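Local coordinates for D-methionine transport system permease protein metI (Escherichia coli, PDB 3TUI) that forms the membrane-spanning part of an ABC importer for D-methionine and alpha-methyl-methionine and is probably responsible for moving the substrate across the membrane, at residues Leu96-Met107 against Ala149-Tyr160; Ala111-Ile120 against Val137-Leu146. One frame throughout, in Å; residues are numbered along the deposited sequence.

Interaction 1: residues Leu96-Met107 against Ala149-Tyr160; sequences LTVGAAPFIARM and AATITLITLVGY
An antiparallel helix pair at the heart of the permease joins L96, A100, F103, I104 and M107 on helix 89-112 to A149, T153, L157 and Y160 on helix 130-163. The axes of the two segments approach to 10.3 Å and their directions differ by 161°. At one end L96 leans on two partners a turn apart on the other helix: its CG meets L157 CD2 at 4.0 Å, its CD1 meets Y160 CB at 3.7 Å. A100 CB packs on the other branch of L157, CD1. The rings of F103 and Y160 come from opposite directions and meet obliquely, centroids 5.7 Å apart and planes at 70°, though the F103 ring, poorly ordered and too close to the Y160 hydroxyl, is doubtfully placed. G99 O lies at the edge of both rings, while T156 CG2 sits over the centre of one Y160 face. Beyond the segments, F68 stacks on Y160.

Midway, I104 and T153 cross at about a right angle, CD1 of I104 reaching T153 CG2 at 3.6 Å. With T153 OG1 beside its own backbone N (chi1 -72°), the hydroxyl turns back along its helix and donates to A149 O at 2.8 Å, from above the carbonyl plane; T153 N reaches the same oxygen from the opposite face. A glycine in place of T153 would probably deprive A149 O of its hydroxyl donor and open a gap beside I104. At the far end the extended M107 chain lays SD 3.6 Å from A149 CB and brings CE to I152 CG2. S23 of helix 3-40 touches L96 and L157, and F28 touches I104. Contacts every three or four residues mark helix-helix packing, here joining two helices of the ABC transmembrane type-1 bundle, whose membrane spans are predicted.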
loop_
_atom_site.group_PDB
_atom_site.type_symbol
_atom_site.label_atom_id
_atom_site.label_comp_id
_atom_site.label_asym_id
_atom_site.label_seq_id
_atom_site.Cartn_x
_atom_site.Cartn_y
_atom_site.Cartn_z
ATOM N N LEU A 96 23.947 -32.282 -11.738
ATOM C CA LEU A 96 22.534 -32.029 -11.713
ATOM C C LEU A 96 22.216 -31.186 -10.454
ATOM O O LEU A 96 21.368 -30.288 -10.484
ATOM C CB LEU A 96 21.832 -33.382 -11.759
ATOM C CG LEU A 96 20.501 -33.505 -12.489
ATOM C CD1 LEU A 96 20.666 -33.019 -13.911
ATOM C CD2 LEU A 96 19.998 -34.954 -12.454
ATOM N N THR A 97 22.916 -31.443 -9.353
ATOM C CA THR A 97 22.766 -30.574 -8.181
ATOM C C THR A 97 23.593 -29.306 -8.278
ATOM O O THR A 97 23.225 -28.273 -7.730
ATOM C CB THR A 97 23.139 -31.241 -6.861
ATOM O OG1 THR A 97 24.563 -31.347 -6.794
ATOM C CG2 THR A 97 22.481 -32.601 -6.719
ATOM N N VAL A 98 24.740 -29.380 -8.925
ATOM C CA VAL A 98 25.504 -28.160 -9.064
ATOM C C VAL A 98 24.677 -27.210 -9.923
ATOM O O VAL A 98 24.800 -25.994 -9.824
ATOM C CB VAL A 98 26.894 -28.408 -9.672
ATOM C CG1 VAL A 98 27.590 -27.078 -9.966
ATOM C CG2 VAL A 98 27.741 -29.250 -8.731
ATOM N N GLY A 99 23.828 -27.785 -10.770
ATOM C CA GLY A 99 23.028 -26.999 -11.695
ATOM C C GLY A 99 21.797 -26.412 -11.043
ATOM O O GLY A 99 21.218 -25.448 -11.545
ATOM N N ALA A 100 21.383 -27.055 -9.954
ATOM C CA ALA A 100 20.255 -26.646 -9.118
ATOM C C ALA A 100 20.536 -25.621 -8.027
ATOM O O ALA A 100 19.614 -24.915 -7.624
ATOM C CB ALA A 100 19.574 -27.869 -8.502
ATOM N N ALA A 101 21.759 -25.563 -7.496
ATOM C CA ALA A 101 22.009 -24.688 -6.331
ATOM C C ALA A 101 21.757 -23.198 -6.599
ATOM O O ALA A 101 21.057 -22.527 -5.831
ATOM C CB ALA A 101 23.404 -24.909 -5.744
ATOM N N PRO A 102 22.328 -22.677 -7.691
ATOM C CA PRO A 102 22.062 -21.278 -8.041
ATOM C C PRO A 102 20.559 -20.959 -8.212
ATOM O O PRO A 102 20.115 -20.013 -7.578
ATOM C CB PRO A 102 22.819 -21.096 -9.371
ATOM C CG PRO A 102 23.177 -22.493 -9.834
ATOM C CD PRO A 102 23.319 -23.296 -8.586
ATOM N N PHE A 103 19.790 -21.735 -8.982
ATOM C CA PHE A 103 18.330 -21.552 -8.995
ATOM C C PHE A 103 17.778 -21.462 -7.611
ATOM O O PHE A 103 17.007 -20.553 -7.296
ATOM C CB PHE A 103 17.600 -22.709 -9.677
ATOM C CG PHE A 103 17.860 -22.795 -11.117
ATOM C CD1 PHE A 103 17.124 -22.007 -12.003
ATOM C CD2 PHE A 103 18.855 -23.624 -11.605
ATOM C CE1 PHE A 103 17.357 -22.047 -13.374
ATOM C CE2 PHE A 103 19.111 -23.682 -12.976
ATOM C CZ PHE A 103 18.354 -22.885 -13.869
ATOM N N ILE A 104 18.145 -22.431 -6.787
ATOM C CA ILE A 104 17.510 -22.538 -5.497
ATOM C C ILE A 104 17.887 -21.330 -4.617
ATOM O O ILE A 104 16.990 -20.626 -4.123
ATOM C CB ILE A 104 17.896 -23.848 -4.824
ATOM C CG1 ILE A 104 17.183 -25.000 -5.545
ATOM C CG2 ILE A 104 17.565 -23.787 -3.331
ATOM C CD1 ILE A 104 17.701 -26.376 -5.225
ATOM N N ALA A 105 19.182 -21.053 -4.449
ATOM C CA ALA A 105 19.585 -19.964 -3.558
ATOM C C ALA A 105 18.962 -18.627 -3.956
ATOM O O ALA A 105 18.413 -17.914 -3.106
ATOM C CB ALA A 105 21.086 -19.846 -3.466
ATOM N N ARG A 106 19.047 -18.279 -5.236
ATOM C CA ARG A 106 18.391 -17.071 -5.699
ATOM C C ARG A 106 16.917 -17.037 -5.321
ATOM O O ARG A 106 16.419 -16.006 -4.848
ATOM C CB ARG A 106 18.539 -16.895 -7.205
ATOM C CG ARG A 106 18.112 -15.525 -7.660
ATOM C CD ARG A 106 18.658 -14.429 -6.725
ATOM N NE ARG A 106 20.122 -14.411 -6.629
ATOM C CZ ARG A 106 20.892 -13.532 -7.264
ATOM N NH1 ARG A 106 20.332 -12.606 -8.029
ATOM N NH2 ARG A 106 22.211 -13.569 -7.131
ATOM N N MET A 107 16.212 -18.153 -5.527
ATOM C CA MET A 107 14.798 -18.204 -5.156
ATOM C C MET A 107 14.562 -18.031 -3.687
ATOM O O MET A 107 13.701 -17.247 -3.282
ATOM C CB MET A 107 14.113 -19.472 -5.627
ATOM C CG MET A 107 13.847 -19.480 -7.097
ATOM S SD MET A 107 13.128 -21.067 -7.491
ATOM C CE MET A 107 12.934 -20.860 -9.268
ATOM N N ALA A 149 9.157 -22.684 -4.651
ATOM C CA ALA A 149 10.471 -22.866 -5.300
ATOM C C ALA A 149 10.827 -24.323 -5.532
ATOM O O ALA A 149 11.476 -24.673 -6.530
ATOM C CB ALA A 149 11.579 -22.211 -4.485
ATOM N N ALA A 150 10.453 -25.171 -4.577
ATOM C CA ALA A 150 10.744 -26.609 -4.656
ATOM C C ALA A 150 10.042 -27.233 -5.853
ATOM O O ALA A 150 10.652 -27.948 -6.687
ATOM C CB ALA A 150 10.304 -27.310 -3.361
ATOM N N THR A 151 8.735 -26.966 -5.900
ATOM C CA THR A 151 7.947 -27.311 -7.066
ATOM C C THR A 151 8.769 -26.824 -8.241
ATOM O O THR A 151 9.295 -27.632 -9.006
ATOM C CB THR A 151 6.550 -26.640 -7.062
ATOM O OG1 THR A 151 5.928 -26.815 -5.781
ATOM C CG2 THR A 151 5.656 -27.218 -8.186
ATOM N N ILE A 152 8.938 -25.517 -8.364
ATOM C CA ILE A 152 9.602 -25.032 -9.552
ATOM C C ILE A 152 11.023 -25.618 -9.769
ATOM O O ILE A 152 11.454 -25.760 -10.922
ATOM C CB ILE A 152 9.585 -23.486 -9.648
ATOM C CG1 ILE A 152 9.887 -23.052 -11.078
ATOM C CG2 ILE A 152 10.486 -22.859 -8.619
ATOM C CD1 ILE A 152 8.658 -23.196 -11.984
ATOM N N THR A 153 11.727 -26.012 -8.701
ATOM C CA THR A 153 13.064 -26.619 -8.846
ATOM C C THR A 153 13.055 -28.061 -9.410
ATOM O O THR A 153 13.762 -28.390 -10.388
ATOM C CB THR A 153 13.799 -26.603 -7.454
ATOM O OG1 THR A 153 14.185 -25.259 -7.141
ATOM C CG2 THR A 153 15.066 -27.490 -7.436
ATOM N N LEU A 154 12.258 -28.919 -8.765
ATOM C CA LEU A 154 12.050 -30.296 -9.211
ATOM C C LEU A 154 11.616 -30.386 -10.670
ATOM O O LEU A 154 12.155 -31.206 -11.434
ATOM C CB LEU A 154 11.010 -30.963 -8.327
ATOM C CG LEU A 154 11.498 -31.383 -6.943
ATOM C CD1 LEU A 154 10.339 -31.505 -6.014
ATOM C CD2 LEU A 154 12.273 -32.698 -7.039
ATOM N N ILE A 155 10.650 -29.552 -11.064
ATOM C CA ILE A 155 10.325 -29.486 -12.479
ATOM C C ILE A 155 11.562 -29.112 -13.266
ATOM O O ILE A 155 11.905 -29.809 -14.223
ATOM C CB ILE A 155 9.152 -28.530 -12.828
ATOM C CG1 ILE A 155 7.826 -29.154 -12.373
ATOM C CG2 ILE A 155 9.064 -28.325 -14.357
ATOM C CD1 ILE A 155 6.690 -28.137 -12.138
ATOM N N THR A 156 12.249 -28.037 -12.891
ATOM C CA THR A 156 13.443 -27.696 -13.658
ATOM C C THR A 156 14.338 -28.945 -13.740
ATOM O O THR A 156 14.803 -29.319 -14.834
ATOM C CB THR A 156 14.224 -26.490 -13.080
ATOM O OG1 THR A 156 13.589 -25.261 -13.447
ATOM C CG2 THR A 156 15.650 -26.469 -13.596
ATOM N N LEU A 157 14.568 -29.606 -12.599
ATOM C CA LEU A 157 15.427 -30.790 -12.639
ATOM C C LEU A 157 15.010 -31.916 -13.596
ATOM O O LEU A 157 15.892 -32.610 -14.118
ATOM C CB LEU A 157 15.715 -31.361 -11.251
ATOM C CG LEU A 157 16.805 -30.481 -10.662
ATOM C CD1 LEU A 157 17.230 -31.052 -9.344
ATOM C CD2 LEU A 157 17.978 -30.530 -11.618
ATOM N N VAL A 158 13.709 -32.111 -13.833
ATOM C CA VAL A 158 13.309 -33.057 -14.873
ATOM C C VAL A 158 13.935 -32.746 -16.232
ATOM O O VAL A 158 14.672 -33.580 -16.805
ATOM C CB VAL A 158 11.801 -33.112 -15.075
ATOM C CG1 VAL A 158 11.488 -33.806 -16.430
ATOM C CG2 VAL A 158 11.106 -33.751 -13.875
ATOM N N GLY A 159 13.678 -31.544 -16.741
ATOM C CA GLY A 159 14.318 -31.149 -17.989
ATOM C C GLY A 159 15.832 -31.339 -17.965
ATOM O O GLY A 159 16.442 -31.716 -18.965
ATOM N N TYR A 160 16.433 -31.059 -16.809
ATOM C CA TYR A 160 17.873 -31.168 -16.609
ATOM C C TYR A 160 18.335 -32.614 -16.671
ATOM O O TYR A 160 19.298 -32.941 -17.374
ATOM C CB TYR A 160 18.196 -30.558 -15.255
ATOM C CG TYR A 160 18.525 -29.089 -15.318
ATOM C CD1 TYR A 160 18.083 -28.297 -16.393
ATOM C CD2 TYR A 160 19.310 -28.497 -14.328
ATOM C CE1 TYR A 160 18.397 -26.944 -16.465
ATOM C CE2 TYR A 160 19.630 -27.141 -14.379
ATOM C CZ TYR A 160 19.173 -26.371 -15.447
ATOM O OH TYR A 160 19.508 -25.037 -15.489
#

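Interaction 2: residues Ala111-Ile120 against Val137-Leu146; sequences ALLEIPTGLI and VLLPEALPGL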
loop_
_atom_site.group_PDB
_atom_site.type_symbol
_atom_site.label_atom_id
_atom_site.label_comp_id
_atom_site.label_asym_id
_atom_site.label_seq_id
_atom_site.Cartn_x
_atom_site.Cartn_y
_atom_site.Cartn_z
ATOM N N ALA A 111 12.380 -15.329 -1.958
ATOM C CA ALA A 111 11.271 -15.667 -1.073
ATOM C C ALA A 111 11.433 -14.950 0.271
ATOM O O ALA A 111 10.483 -14.309 0.759
ATOM C CB ALA A 111 11.143 -17.192 -0.879
ATOM N N LEU A 112 12.624 -15.030 0.867
ATOM C CA LEU A 112 12.816 -14.328 2.117
ATOM C C LEU A 112 12.463 -12.844 1.932
ATOM O O LEU A 112 11.827 -12.257 2.812
ATOM C CB LEU A 112 14.229 -14.497 2.680
ATOM C CG LEU A 112 14.523 -15.873 3.296
ATOM C CD1 LEU A 112 16.010 -16.031 3.651
ATOM C CD2 LEU A 112 13.646 -16.118 4.508
ATOM N N LEU A 113 12.813 -12.239 0.795
ATOM C CA LEU A 113 12.596 -10.787 0.615
ATOM C C LEU A 113 11.098 -10.353 0.626
ATOM O O LEU A 113 10.788 -9.152 0.750
ATOM C CB LEU A 113 13.275 -10.285 -0.663
ATOM C CG LEU A 113 14.807 -10.189 -0.699
ATOM C CD1 LEU A 113 15.234 -10.038 -2.148
ATOM C CD2 LEU A 113 15.357 -9.046 0.097
ATOM N N GLU A 114 10.200 -11.340 0.473
ATOM C CA GLU A 114 8.740 -11.190 0.602
ATOM C C GLU A 114 8.266 -10.911 2.015
ATOM O O GLU A 114 7.163 -10.423 2.208
ATOM C CB GLU A 114 8.039 -12.464 0.161
ATOM C CG GLU A 114 8.284 -12.917 -1.255
ATOM C CD GLU A 114 7.455 -12.148 -2.257
ATOM O OE1 GLU A 114 6.513 -12.753 -2.831
ATOM O OE2 GLU A 114 7.748 -10.945 -2.463
ATOM N N ILE A 115 9.083 -11.291 2.995
ATOM C CA ILE A 115 8.789 -11.103 4.414
ATOM C C ILE A 115 9.086 -9.692 4.882
ATOM O O ILE A 115 10.229 -9.232 4.783
ATOM C CB ILE A 115 9.603 -12.052 5.297
ATOM C CG1 ILE A 115 9.398 -13.498 4.859
ATOM C CG2 ILE A 115 9.211 -11.871 6.753
ATOM C CD1 ILE A 115 10.132 -14.479 5.722
ATOM N N PRO A 116 8.056 -9.009 5.413
ATOM C CA PRO A 116 8.102 -7.617 5.874
ATOM C C PRO A 116 9.128 -7.422 6.979
ATOM O O PRO A 116 9.117 -8.151 7.970
ATOM C CB PRO A 116 6.693 -7.393 6.424
ATOM C CG PRO A 116 5.848 -8.409 5.744
ATOM C CD PRO A 116 6.718 -9.599 5.599
ATOM N N THR A 117 9.985 -6.422 6.816
ATOM C CA THR A 117 11.179 -6.301 7.648
ATOM C C THR A 117 10.858 -6.055 9.122
ATOM O O THR A 117 11.714 -6.201 9.995
ATOM C CB THR A 117 12.104 -5.187 7.138
ATOM O OG1 THR A 117 11.411 -3.929 7.126
ATOM C CG2 THR A 117 12.584 -5.509 5.739
ATOM N N GLY A 118 9.620 -5.648 9.386
ATOM C CA GLY A 118 9.188 -5.344 10.733
ATOM C C GLY A 118 9.044 -6.610 11.545
ATOM O O GLY A 118 8.833 -6.569 12.755
ATOM N N LEU A 119 9.145 -7.746 10.865
ATOM C CA LEU A 119 9.044 -9.025 11.530
ATOM C C LEU A 119 10.351 -9.311 12.223
ATOM O O LEU A 119 10.363 -9.764 13.359
ATOM C CB LEU A 119 8.709 -10.102 10.526
ATOM C CG LEU A 119 7.449 -10.828 10.964
ATOM C CD1 LEU A 119 6.315 -9.829 10.948
ATOM C CD2 LEU A 119 7.163 -12.020 10.069
ATOM N N ILE A 120 11.450 -9.053 11.521
ATOM C CA ILE A 120 12.781 -9.067 12.130
ATOM C C ILE A 120 12.794 -8.245 13.403
ATOM O O ILE A 120 13.233 -8.696 14.472
ATOM C CB ILE A 120 13.850 -8.412 11.200
ATOM C CG1 ILE A 120 13.971 -9.141 9.859
ATOM C CG2 ILE A 120 15.198 -8.390 11.885
ATOM C CD1 ILE A 120 13.816 -10.580 9.986
ATOM N N VAL A 137 11.453 -17.755 12.772
ATOM C CA VAL A 137 10.657 -16.751 12.073
ATOM C C VAL A 137 10.758 -16.785 10.534
ATOM O O VAL A 137 9.801 -17.163 9.860
ATOM C CB VAL A 137 10.913 -15.331 12.610
ATOM C CG1 VAL A 137 10.191 -14.296 11.761
ATOM C CG2 VAL A 137 10.434 -15.228 14.056
ATOM N N LEU A 138 11.898 -16.401 9.974
ATOM C CA LEU A 138 12.005 -16.225 8.517
ATOM C C LEU A 138 11.555 -17.406 7.648
ATOM O O LEU A 138 10.719 -17.234 6.747
ATOM C CB LEU A 138 13.423 -15.800 8.131
ATOM C CG LEU A 138 13.443 -14.273 8.086
ATOM C CD1 LEU A 138 12.930 -13.750 9.407
ATOM C CD2 LEU A 138 14.811 -13.674 7.731
ATOM N N LEU A 139 12.101 -18.595 7.895
ATOM C CA LEU A 139 11.756 -19.731 7.046
ATOM C C LEU A 139 10.268 -20.054 7.073
ATOM O O LEU A 139 9.635 -20.181 6.013
ATOM C CB LEU A 139 12.599 -20.978 7.350
ATOM C CG LEU A 139 14.087 -20.903 6.992
ATOM C CD1 LEU A 139 14.838 -22.097 7.585
ATOM C CD2 LEU A 139 14.256 -20.837 5.481
ATOM N N PRO A 140 9.706 -20.179 8.282
ATOM C CA PRO A 140 8.266 -20.430 8.431
ATOM C C PRO A 140 7.416 -19.473 7.567
ATOM O O PRO A 140 6.442 -19.892 6.927
ATOM C CB PRO A 140 8.029 -20.182 9.925
ATOM C CG PRO A 140 9.351 -20.481 10.558
ATOM C CD PRO A 140 10.375 -19.988 9.578
ATOM N N GLU A 141 7.816 -18.206 7.522
ATOM C CA GLU A 141 7.062 -17.181 6.821
ATOM C C GLU A 141 7.100 -17.300 5.292
ATOM O O GLU A 141 6.150 -16.894 4.612
ATOM C CB GLU A 141 7.540 -15.791 7.266
ATOM C CG GLU A 141 7.171 -15.429 8.708
ATOM C CD GLU A 141 5.678 -15.533 8.993
ATOM O OE1 GLU A 141 4.894 -14.704 8.466
ATOM O OE2 GLU A 141 5.289 -16.463 9.728
ATOM N N ALA A 142 8.197 -17.820 4.748
ATOM C CA ALA A 142 8.292 -18.039 3.296
ATOM C C ALA A 142 7.947 -19.471 2.892
ATOM O O ALA A 142 8.090 -19.832 1.724
ATOM C CB ALA A 142 9.688 -17.646 2.755
ATOM N N LEU A 143 7.508 -20.288 3.853
ATOM C CA LEU A 143 7.237 -21.699 3.577
ATOM C C LEU A 143 6.422 -21.868 2.285
ATOM O O LEU A 143 6.744 -22.709 1.439
ATOM C CB LEU A 143 6.539 -22.400 4.736
ATOM C CG LEU A 143 6.264 -23.856 4.346
ATOM C CD1 LEU A 143 7.577 -24.652 4.404
ATOM C CD2 LEU A 143 5.296 -24.502 5.268
ATOM N N PRO A 144 5.353 -21.076 2.130
ATOM C CA PRO A 144 4.670 -21.085 0.834
ATOM C C PRO A 144 5.630 -20.727 -0.294
ATOM O O PRO A 144 5.682 -21.434 -1.304
ATOM C CB PRO A 144 3.605 -19.991 0.981
ATOM C CG PRO A 144 4.001 -19.216 2.191
ATOM C CD PRO A 144 4.686 -20.193 3.091
ATOM N N GLY A 145 6.398 -19.661 -0.109
ATOM C CA GLY A 145 7.359 -19.253 -1.114
ATOM C C GLY A 145 8.325 -20.380 -1.429
ATOM O O GLY A 145 8.564 -20.711 -2.604
ATOM N N LEU A 146 8.864 -20.975 -0.368
ATOM C CA LEU A 146 9.905 -21.977 -0.496
ATOM C C LEU A 146 9.357 -23.240 -1.096
ATOM O O LEU A 146 10.031 -23.896 -1.892
ATOM C CB LEU A 146 10.563 -22.282 0.858
ATOM C CG LEU A 146 11.422 -21.150 1.424
ATOM C CD1 LEU A 146 11.975 -21.491 2.808
ATOM C CD2 LEU A 146 12.552 -20.814 0.441
#
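A111, L112, I115, L119 and I120 face V137, L138, E141, A142 and L146 through a chiefly apolar contact. Around A111 CB, A142 CB lies at 3.9 Å and the larger L146 reaches in with CD2 at 4.1 Å; the CA atoms of A111 and G145 lie 5.3 Å apart, an approach at which a side chain on G145 would be tight against A111.

Branched side chains form the next group around L138. L112 sets CD2 against L138 CB at 3.6 Å; I115 brings CD1 to L138 CG at 4.1 Å, and I120 CD1 comes against L138 CD1. Separately, L119 CD2 meets V137 CG1 at 4.1 Å.

The third kind involves the aliphatic part of E141. I115 CG1 lies 3.8 Å from its CB, and L119, crossing E141 at about a right angle, sets CD2 3.7 Å from E141 CG. The chain then bends (chi2 -55°), and the carboxylate oxygens are each hydrogen-bonded to a polar side chain of another protein's chain. That protein also packs on L119 and V137, consistent with a permease-ATPase interface and with the coupling helix of the EAA loop.

A type I beta turn from L112 to I115 leads on from helix 89-112 toward helix 118-125; both helices lie against the kinked N-terminal half of helix 130-163, which holds P140 and P144, with Y39 of helix 3-40 touching L112 and L138.

How the interactions relate
From the N terminus, helix 3-40 comes first and later lies against both contacts. Helix 89-112 then supplies 96-107 to interaction 1; a few residues on, its last turn, the beta turn and the first turn of helix 118-125 supply 111-120 to interaction 2. The chain then turns back into helix 130-163, whose segment 137-146 closes the smaller loop of 16 residues. Continuing along the same helix, 149-160 closes the larger loop of 41 residues, so interaction 2 sits within interaction 1. With centres about 20 Å apart, they tie helix 89-112 to the antiparallel helix 130-163 near the centre of the chain and again in the predicted cytoplasmic region.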